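PDB 6Q78: GH26C from Muricauda sp. MAR_2010_75, which is a family 26 glycoside hydrolase that probably cleaves internal beta-1,4-mannosidic bonds in mannans. Local coordinates for residues S80-Q85 / E401-D406; S332-G337 / I367-F372. All coordinates share one frame; numbering follows the deposited sequence.

Interaction 1: residues S80-Q85 / E401-D406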
ATOM      1  N   SER A  80     -13.701   4.082 -11.315  1.00 14.65           N
ATOM      2  CA  SER A  80     -12.379   4.563 -11.684  1.00 13.36           C
ATOM      3  C   SER A  80     -11.401   4.052 -10.636  1.00 10.66           C
ATOM      4  O   SER A  80     -11.806   3.446  -9.632  1.00 11.88           O
ATOM      5  CB  SER A  80     -12.332   6.101 -11.658  1.00 12.38           C
ATOM      6  OG  SER A  80     -13.193   6.685 -12.637  1.00 23.57           O
ATOM      7  N   PHE A  81     -10.104   4.316 -10.858  1.00  9.91           N
ATOM      8  CA  PHE A  81      -9.109   3.992  -9.840  1.00  9.42           C
ATOM      9  C   PHE A  81      -7.854   4.859  -9.999  1.00 10.25           C
ATOM     10  O   PHE A  81      -7.448   5.211 -11.115  1.00 10.71           O
ATOM     11  CB  PHE A  81      -8.729   2.490  -9.839  1.00 11.22           C
ATOM     12  CG  PHE A  81      -8.293   1.977 -11.174  1.00  9.90           C
ATOM     13  CD1 PHE A  81      -6.964   2.084 -11.567  1.00 11.01           C
ATOM     14  CD2 PHE A  81      -9.193   1.376 -12.027  1.00 11.38           C
ATOM     15  CE1 PHE A  81      -6.557   1.642 -12.821  1.00 11.63           C
ATOM     16  CE2 PHE A  81      -8.796   0.897 -13.289  1.00 12.45           C
ATOM     17  CZ  PHE A  81      -7.471   1.024 -13.683  1.00 15.13           C
ATOM     18  N   ILE A  82      -7.241   5.177  -8.868  1.00  9.06           N
ATOM     19  CA  ILE A  82      -5.978   5.921  -8.888  1.00  8.40           C
ATOM     20  C   ILE A  82      -4.841   4.959  -9.166  1.00  8.97           C
ATOM     21  O   ILE A  82      -4.837   3.835  -8.654  1.00  9.71           O
ATOM     22  CB  ILE A  82      -5.793   6.637  -7.543  1.00  7.95           C
ATOM     23  CG1 ILE A  82      -6.888   7.697  -7.379  1.00  9.73           C
ATOM     24  CG2 ILE A  82      -4.416   7.296  -7.444  1.00 11.94           C
ATOM     25  CD1 ILE A  82      -6.943   8.314  -5.958  1.00  9.96           C
ATOM     26  N   VAL A  83      -3.872   5.404  -9.970  1.00  9.07           N
ATOM     27  CA  VAL A  83      -2.641   4.661 -10.215  1.00  8.27           C
ATOM     28  C   VAL A  83      -1.484   5.384  -9.552  1.00  7.47           C
ATOM     29  O   VAL A  83      -1.267   6.573  -9.795  1.00  9.99           O
ATOM     30  CB  VAL A  83      -2.398   4.511 -11.720  1.00  8.15           C
ATOM     31  CG1 VAL A  83      -0.997   3.982 -12.015  1.00  8.66           C
ATOM     32  CG2 VAL A  83      -3.477   3.563 -12.302  1.00 12.12           C
ATOM     33  N   GLY A  84      -0.721   4.645  -8.748  1.00  7.26           N
ATOM     34  CA  GLY A  84       0.469   5.219  -8.150  1.00  8.43           C
ATOM     35  C   GLY A  84       1.692   4.326  -8.237  1.00  6.99           C
ATOM     36  O   GLY A  84       1.686   3.282  -8.903  1.00  7.42           O
ATOM     37  N   GLN A  85       2.770   4.729  -7.564  1.00  6.79           N
ATOM     38  CA  GLN A  85       4.015   3.971  -7.615  1.00  6.86           C
ATOM     39  C   GLN A  85       4.808   4.199  -6.328  1.00  6.60           C
ATOM     40  O   GLN A  85       4.868   5.326  -5.792  1.00  7.30           O
ATOM     41  CB  GLN A  85       4.846   4.328  -8.868  1.00  8.18           C
ATOM     42  CG  GLN A  85       6.141   3.523  -9.005  1.00  7.34           C
ATOM     43  CD  GLN A  85       6.650   3.494 -10.457  1.00  9.20           C
ATOM     44  OE1 GLN A  85       6.378   4.394 -11.258  1.00 11.55           O
ATOM     45  NE2 GLN A  85       7.386   2.450 -10.794  1.00 10.75           N
ATOM     46  N   GLU A 401     -10.941   5.177 -16.921  1.00 13.76           N
ATOM     47  CA  GLU A 401     -10.902   4.691 -15.544  1.00 12.45           C
ATOM     48  C   GLU A 401      -9.655   5.153 -14.794  1.00 12.22           C
ATOM     49  O   GLU A 401      -9.676   5.211 -13.562  1.00 14.19           O
ATOM     50  CB  GLU A 401     -10.943   3.161 -15.536  1.00 18.47           C
ATOM     51  CG  GLU A 401     -12.309   2.521 -15.948  1.00 25.56           C
ATOM     52  CD  GLU A 401     -12.690   2.684 -17.428  0.38 18.71           C
ATOM     53  OE1 GLU A 401     -11.790   2.865 -18.268  1.00 23.15           O
ATOM     54  OE2 GLU A 401     -13.912   2.629 -17.769  0.47 18.96           O
ATOM     55  N   VAL A 402      -8.551   5.411 -15.489  1.00 12.11           N
ATOM     56  CA  VAL A 402      -7.269   5.648 -14.804  1.00 11.36           C
ATOM     57  C   VAL A 402      -7.172   7.096 -14.331  1.00 11.29           C
ATOM     58  O   VAL A 402      -7.353   8.037 -15.118  1.00 13.32           O
ATOM     59  CB  VAL A 402      -6.079   5.293 -15.715  1.00 12.06           C
ATOM     60  CG1 VAL A 402      -4.773   5.840 -15.150  1.00 13.46           C
ATOM     61  CG2 VAL A 402      -5.980   3.789 -15.936  1.00 13.55           C
ATOM     62  N   ILE A 403      -6.820   7.276 -13.058  1.00 10.69           N
ATOM     63  CA  ILE A 403      -6.627   8.606 -12.455  1.00 10.05           C
ATOM     64  C   ILE A 403      -5.157   8.762 -12.066  1.00  9.04           C
ATOM     65  O   ILE A 403      -4.662   8.036 -11.197  1.00 10.44           O
ATOM     66  CB  ILE A 403      -7.542   8.785 -11.227  1.00 12.08           C
ATOM     67  CG1 ILE A 403      -9.004   8.634 -11.657  1.00 15.66           C
ATOM     68  CG2 ILE A 403      -7.329  10.108 -10.495  1.00 12.26           C
ATOM     69  CD1 ILE A 403      -9.962   8.656 -10.485  1.00 25.51           C
ATOM     70  N   LEU A 404      -4.464   9.730 -12.688  1.00  9.20           N
ATOM     71  CA  LEU A 404      -3.130  10.182 -12.293  1.00  9.83           C
ATOM     72  C   LEU A 404      -3.262  11.538 -11.588  1.00  8.82           C
ATOM     73  O   LEU A 404      -4.369  12.038 -11.398  1.00  9.84           O
ATOM     74  CB  LEU A 404      -2.217  10.269 -13.516  1.00  9.42           C
ATOM     75  CG  LEU A 404      -1.978   8.956 -14.267  1.00 10.10           C
ATOM     76  CD1 LEU A 404      -1.096   9.168 -15.509  1.00 12.80           C
ATOM     77  CD2 LEU A 404      -1.355   7.904 -13.360  1.00 11.60           C
ATOM     78  N   ALA A 405      -2.132  12.166 -11.240  1.00  8.64           N
ATOM     79  CA  ALA A 405      -2.207  13.428 -10.506  1.00  8.70           C
ATOM     80  C   ALA A 405      -3.045  14.468 -11.236  1.00  9.28           C
ATOM     81  O   ALA A 405      -3.849  15.164 -10.618  1.00 10.39           O
ATOM     82  CB  ALA A 405      -0.807  13.998 -10.230  1.00 10.02           C
ATOM     83  N   ASP A 406      -2.906  14.570 -12.556  1.00  9.69           N
ATOM     84  CA  ASP A 406      -3.577  15.663 -13.253  1.00 10.33           C
ATOM     85  C   ASP A 406      -5.084  15.554 -13.146  1.00 14.24           C
ATOM     86  O   ASP A 406      -5.760  16.592 -13.066  1.00 19.03           O
ATOM     87  CB  ASP A 406      -3.078  15.793 -14.690  1.00 12.51           C
ATOM     88  CG  ASP A 406      -1.698  16.454 -14.778  1.00 15.50           C
ATOM     89  OD1 ASP A 406      -1.187  16.955 -13.756  1.00 17.33           O
ATOM     90  OD2 ASP A 406      -1.090  16.455 -15.873  1.00 19.30           O
TER
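Phe-81 and Ile-403 are the middle of a short parallel ladder with three backbone hydrogen bonds. Phe-81 N gives to Glu-401 O at 2.9 Å. Ile-403 N gives to Phe-81 O, also at 2.9 Å, in the most bent bond of the three. Val-83 N gives to Ile-403 O at 3.0 Å. That last carbonyl also receives a CA-H...O contact from Ile-82.

The side-chain contacts are mostly apolar. On one face, Ile-82 CG1 lies 4.0 Å from Ile-403 CG2. Ile-403 sets CG1 beside its own backbone N (chi1 -60°), which carries CD1 back to Ser-80 CB at 3.7 Å. On the other face, the Phe-81 ring brings CE1 to Val-402 CG2 at 3.8 Å. Its CE2 is 3.8 Å from Glu-401 CB, while the bent Glu-401 chain leads its carboxylate away. Farther along, Val-83 CG2 meets Val-402 CG1 at 3.9 Å, and Val-83 lies alongside Leu-404, pointing the same way.

Phe-396 and Val-397 of helix 390-397 pack on Val-402. Leu-360 of helix 351-361 touches Phe-81. Strand 81-86 also pairs with 112-116 and 369-372, so 402-403 is a short extra parallel strand branching from the first strand of a TIM barrel.

Interaction 2: residues S332-G337 / I367-F372; sequences SLTETG and IGFTMF
Ser-332 sits over the Phe-369 ring where two neighbouring parallel strands of the TIM barrel, the seventh and eighth, meet. The side chains are tightly packed here. Ser-332 CB is 3.8 Å from the Phe-369 ring centroid, a CH-pi contact over the face. Ser-332 OG has swung away from its own N (chi1 165°). It donates to Phe-369 O at 2.9 Å, from above the carbonyl plane. Thr-334 CG2 reaches the same ring obliquely, with CE2 at 4.0 Å. Replacing Phe-369 with an alanine would probably open a gap beside Ser-332 and Thr-334.

The backbone bonds beside them are looser: Leu-333 N to Phe-369 O and Met-371 N to Leu-333 O are both weak. A beta bulge then shifts the register by one. Glu-335 lies in it and points away from the eighth strand. It hydrogen-bonds Tyr-299 and a Tris molecule, probably from the crystallisation liquor, and forms a salt bridge with Arg-223. Its place at the end of the seventh strand is consistent with the nucleophile position of clan GH-A enzymes. Two bonds are firmer. Thr-336 N gives to Met-371 O at 2.9 Å. Thr-370 OG1 grips Leu-333 O at 2.9 Å, in the carbonyl plane and on a lone pair.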
ATOM      1  N   SER A 332      -8.544  -2.742  -3.201  1.00  8.96           N
ATOM      2  CA  SER A 332      -7.351  -2.249  -3.895  1.00  8.99           C
ATOM      3  C   SER A 332      -6.457  -3.396  -4.311  1.00  8.07           C
ATOM      4  O   SER A 332      -6.372  -4.412  -3.618  1.00 11.52           O
ATOM      5  CB  SER A 332      -6.529  -1.275  -3.016  1.00 10.28           C
ATOM      6  OG  SER A 332      -5.208  -1.059  -3.534  1.00 11.72           O
ATOM      7  N   LEU A 333      -5.802  -3.242  -5.470  1.00  9.84           N
ATOM      8  CA  LEU A 333      -4.636  -4.066  -5.803  1.00  8.57           C
ATOM      9  C   LEU A 333      -3.441  -3.261  -5.300  1.00  8.45           C
ATOM     10  O   LEU A 333      -2.912  -2.369  -5.977  1.00  9.27           O
ATOM     11  CB  LEU A 333      -4.581  -4.334  -7.310  1.00  9.93           C
ATOM     12  CG  LEU A 333      -3.383  -5.172  -7.804  1.00  9.15           C
ATOM     13  CD1 LEU A 333      -3.417  -6.589  -7.175  1.00 10.12           C
ATOM     14  CD2 LEU A 333      -3.462  -5.271  -9.362  1.00 10.52           C
ATOM     15  N   THR A 334      -2.993  -3.570  -4.080  1.00  7.31           N
ATOM     16  CA  THR A 334      -2.042  -2.706  -3.376  1.00  7.85           C
ATOM     17  C   THR A 334      -0.595  -2.789  -3.904  1.00  7.40           C
ATOM     18  O   THR A 334       0.176  -1.859  -3.660  1.00  8.66           O
ATOM     19  CB  THR A 334      -2.101  -2.926  -1.846  1.00  8.00           C
ATOM     20  OG1 THR A 334      -2.171  -4.328  -1.553  1.00  8.90           O
ATOM     21  CG2 THR A 334      -3.332  -2.302  -1.268  1.00 10.35           C
ATOM     22  N   GLU A 335      -0.216  -3.837  -4.624  1.00  7.05           N
ATOM     23  CA  GLU A 335       1.076  -3.914  -5.299  1.00  7.98           C
ATOM     24  C   GLU A 335       0.853  -4.739  -6.541  1.00  9.65           C
ATOM     25  O   GLU A 335       0.209  -5.792  -6.470  1.00  8.79           O
ATOM     26  CB  GLU A 335       2.146  -4.696  -4.536  1.00  7.82           C
ATOM     27  CG  GLU A 335       2.693  -3.954  -3.344  1.00 10.50           C
ATOM     28  CD  GLU A 335       3.912  -4.625  -2.778  1.00  7.17           C
ATOM     29  OE1 GLU A 335       4.702  -5.222  -3.554  1.00 11.08           O
ATOM     30  OE2 GLU A 335       4.117  -4.521  -1.524  1.00  8.84           O
ATOM     31  N   THR A 336       1.445  -4.297  -7.658  1.00  9.50           N
ATOM     32  CA  THR A 336       1.455  -5.097  -8.869  1.00 11.70           C
ATOM     33  C   THR A 336       2.583  -4.605  -9.768  1.00  9.36           C
ATOM     34  O   THR A 336       3.326  -3.668  -9.434  1.00 10.08           O
ATOM     35  CB  THR A 336       0.096  -5.037  -9.587  1.00 10.07           C
ATOM     36  OG1 THR A 336       0.009  -6.097 -10.560  1.00 12.13           O
ATOM     37  CG2 THR A 336      -0.103  -3.667 -10.249  1.00  9.77           C
ATOM     38  N   GLY A 337       2.730  -5.284 -10.901  1.00 10.87           N
ATOM     39  CA  GLY A 337       3.759  -4.925 -11.857  1.00 13.92           C
ATOM     40  C   GLY A 337       4.327  -6.155 -12.525  1.00 12.69           C
ATOM     41  O   GLY A 337       4.154  -7.294 -12.072  1.00 15.59           O
ATOM     42  N   ILE A 367     -12.228  -0.900  -7.443  1.00 12.20           N
ATOM     43  CA  ILE A 367     -11.068  -0.693  -6.578  1.00 10.32           C
ATOM     44  C   ILE A 367     -10.784   0.799  -6.502  1.00 10.36           C
ATOM     45  O   ILE A 367     -10.997   1.528  -7.471  1.00 12.05           O
ATOM     46  CB  ILE A 367      -9.804  -1.429  -7.083  1.00 11.40           C
ATOM     47  CG1 ILE A 367      -9.546  -1.107  -8.560  1.00 12.71           C
ATOM     48  CG2 ILE A 367      -9.885  -2.953  -6.829  1.00 10.57           C
ATOM     49  CD1 ILE A 367      -8.079  -1.317  -8.972  1.00 15.56           C
ATOM     50  N   GLY A 368     -10.273   1.240  -5.350  1.00 10.38           N
ATOM     51  CA  GLY A 368      -9.960   2.655  -5.203  1.00  8.55           C
ATOM     52  C   GLY A 368      -8.627   3.009  -5.811  1.00 10.26           C
ATOM     53  O   GLY A 368      -8.443   4.133  -6.299  1.00 11.45           O
ATOM     54  N   PHE A 369      -7.679   2.077  -5.803  1.00  9.02           N
ATOM     55  CA  PHE A 369      -6.343   2.393  -6.290  1.00  7.56           C
ATOM     56  C   PHE A 369      -5.566   1.132  -6.582  1.00  9.30           C
ATOM     57  O   PHE A 369      -5.883   0.049  -6.078  1.00  9.34           O
ATOM     58  CB  PHE A 369      -5.567   3.301  -5.321  1.00  9.95           C
ATOM     59  CG  PHE A 369      -5.210   2.656  -4.019  1.00  8.32           C
ATOM     60  CD1 PHE A 369      -6.055   2.737  -2.949  1.00 11.15           C
ATOM     61  CD2 PHE A 369      -4.000   2.003  -3.863  1.00 10.13           C
ATOM     62  CE1 PHE A 369      -5.693   2.155  -1.696  1.00 11.19           C
ATOM     63  CE2 PHE A 369      -3.618   1.452  -2.615  1.00  9.92           C
ATOM     64  CZ  PHE A 369      -4.473   1.539  -1.550  1.00 11.08           C
ATOM     65  N   THR A 370      -4.549   1.283  -7.434  1.00  9.19           N
ATOM     66  CA  THR A 370      -3.527   0.267  -7.577  1.00  8.42           C
ATOM     67  C   THR A 370      -2.173   0.945  -7.556  1.00  7.59           C
ATOM     68  O   THR A 370      -2.060   2.134  -7.843  1.00  9.27           O
ATOM     69  CB  THR A 370      -3.760  -0.613  -8.794  1.00 10.19           C
ATOM     70  OG1 THR A 370      -2.822  -1.709  -8.749  1.00 11.68           O
ATOM     71  CG2 THR A 370      -3.556   0.180 -10.055  1.00  9.89           C
ATOM     72  N   MET A 371      -1.144   0.194  -7.189  1.00  7.43           N
ATOM     73  CA  MET A 371       0.202   0.759  -7.080  1.00  6.90           C
ATOM     74  C   MET A 371       1.250  -0.188  -7.643  1.00  7.84           C
ATOM     75  O   MET A 371       1.277  -1.376  -7.307  1.00  7.96           O
ATOM     76  CB  MET A 371       0.532   1.063  -5.614  1.00  8.28           C
ATOM     77  CG  MET A 371       1.810   1.933  -5.420  1.00  6.45           C
ATOM     78  SD  MET A 371       2.378   1.894  -3.713  1.00  6.29           S
ATOM     79  CE  MET A 371       3.090   0.239  -3.590  1.00  7.91           C
ATOM     80  N   PHE A 372       2.125   0.364  -8.476  1.00  7.19           N
ATOM     81  CA  PHE A 372       3.299  -0.334  -8.967  1.00  7.47           C
ATOM     82  C   PHE A 372       4.422  -0.259  -7.937  1.00  8.20           C
ATOM     83  O   PHE A 372       4.536   0.717  -7.174  1.00  7.24           O
ATOM     84  CB  PHE A 372       3.768   0.377 -10.239  1.00  7.78           C
ATOM     85  CG  PHE A 372       2.822   0.203 -11.401  1.00  8.13           C
ATOM     86  CD1 PHE A 372       2.766  -1.005 -12.076  1.00  8.56           C
ATOM     87  CD2 PHE A 372       1.981   1.241 -11.818  1.00  8.13           C
ATOM     88  CE1 PHE A 372       1.884  -1.191 -13.146  1.00  9.50           C
ATOM     89  CE2 PHE A 372       1.120   1.047 -12.908  1.00  8.58           C
ATOM     90  CZ  PHE A 372       1.075  -0.165 -13.562  1.00  9.21           C
TER

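The chain first lays down segment 80-85 on the opening strand of the barrel. It then runs through the intervening strands and helices to 332-337 on the seventh strand. Helix 351-361 leads from there to 367-372 on the eighth, and interaction 2 closes this short beta-alpha-beta loop. After helix 390-397 the chain returns to the first strand at 401-406, and interaction 1 closes a loop of more than 300 residues. Interaction 2 is nested inside it. The two contacts meet where the eighth strand pairs with the first: Ile-82 O is 2.8 Å from Thr-370 N, a probable hydrogen bond. This pairing shuts the barrel.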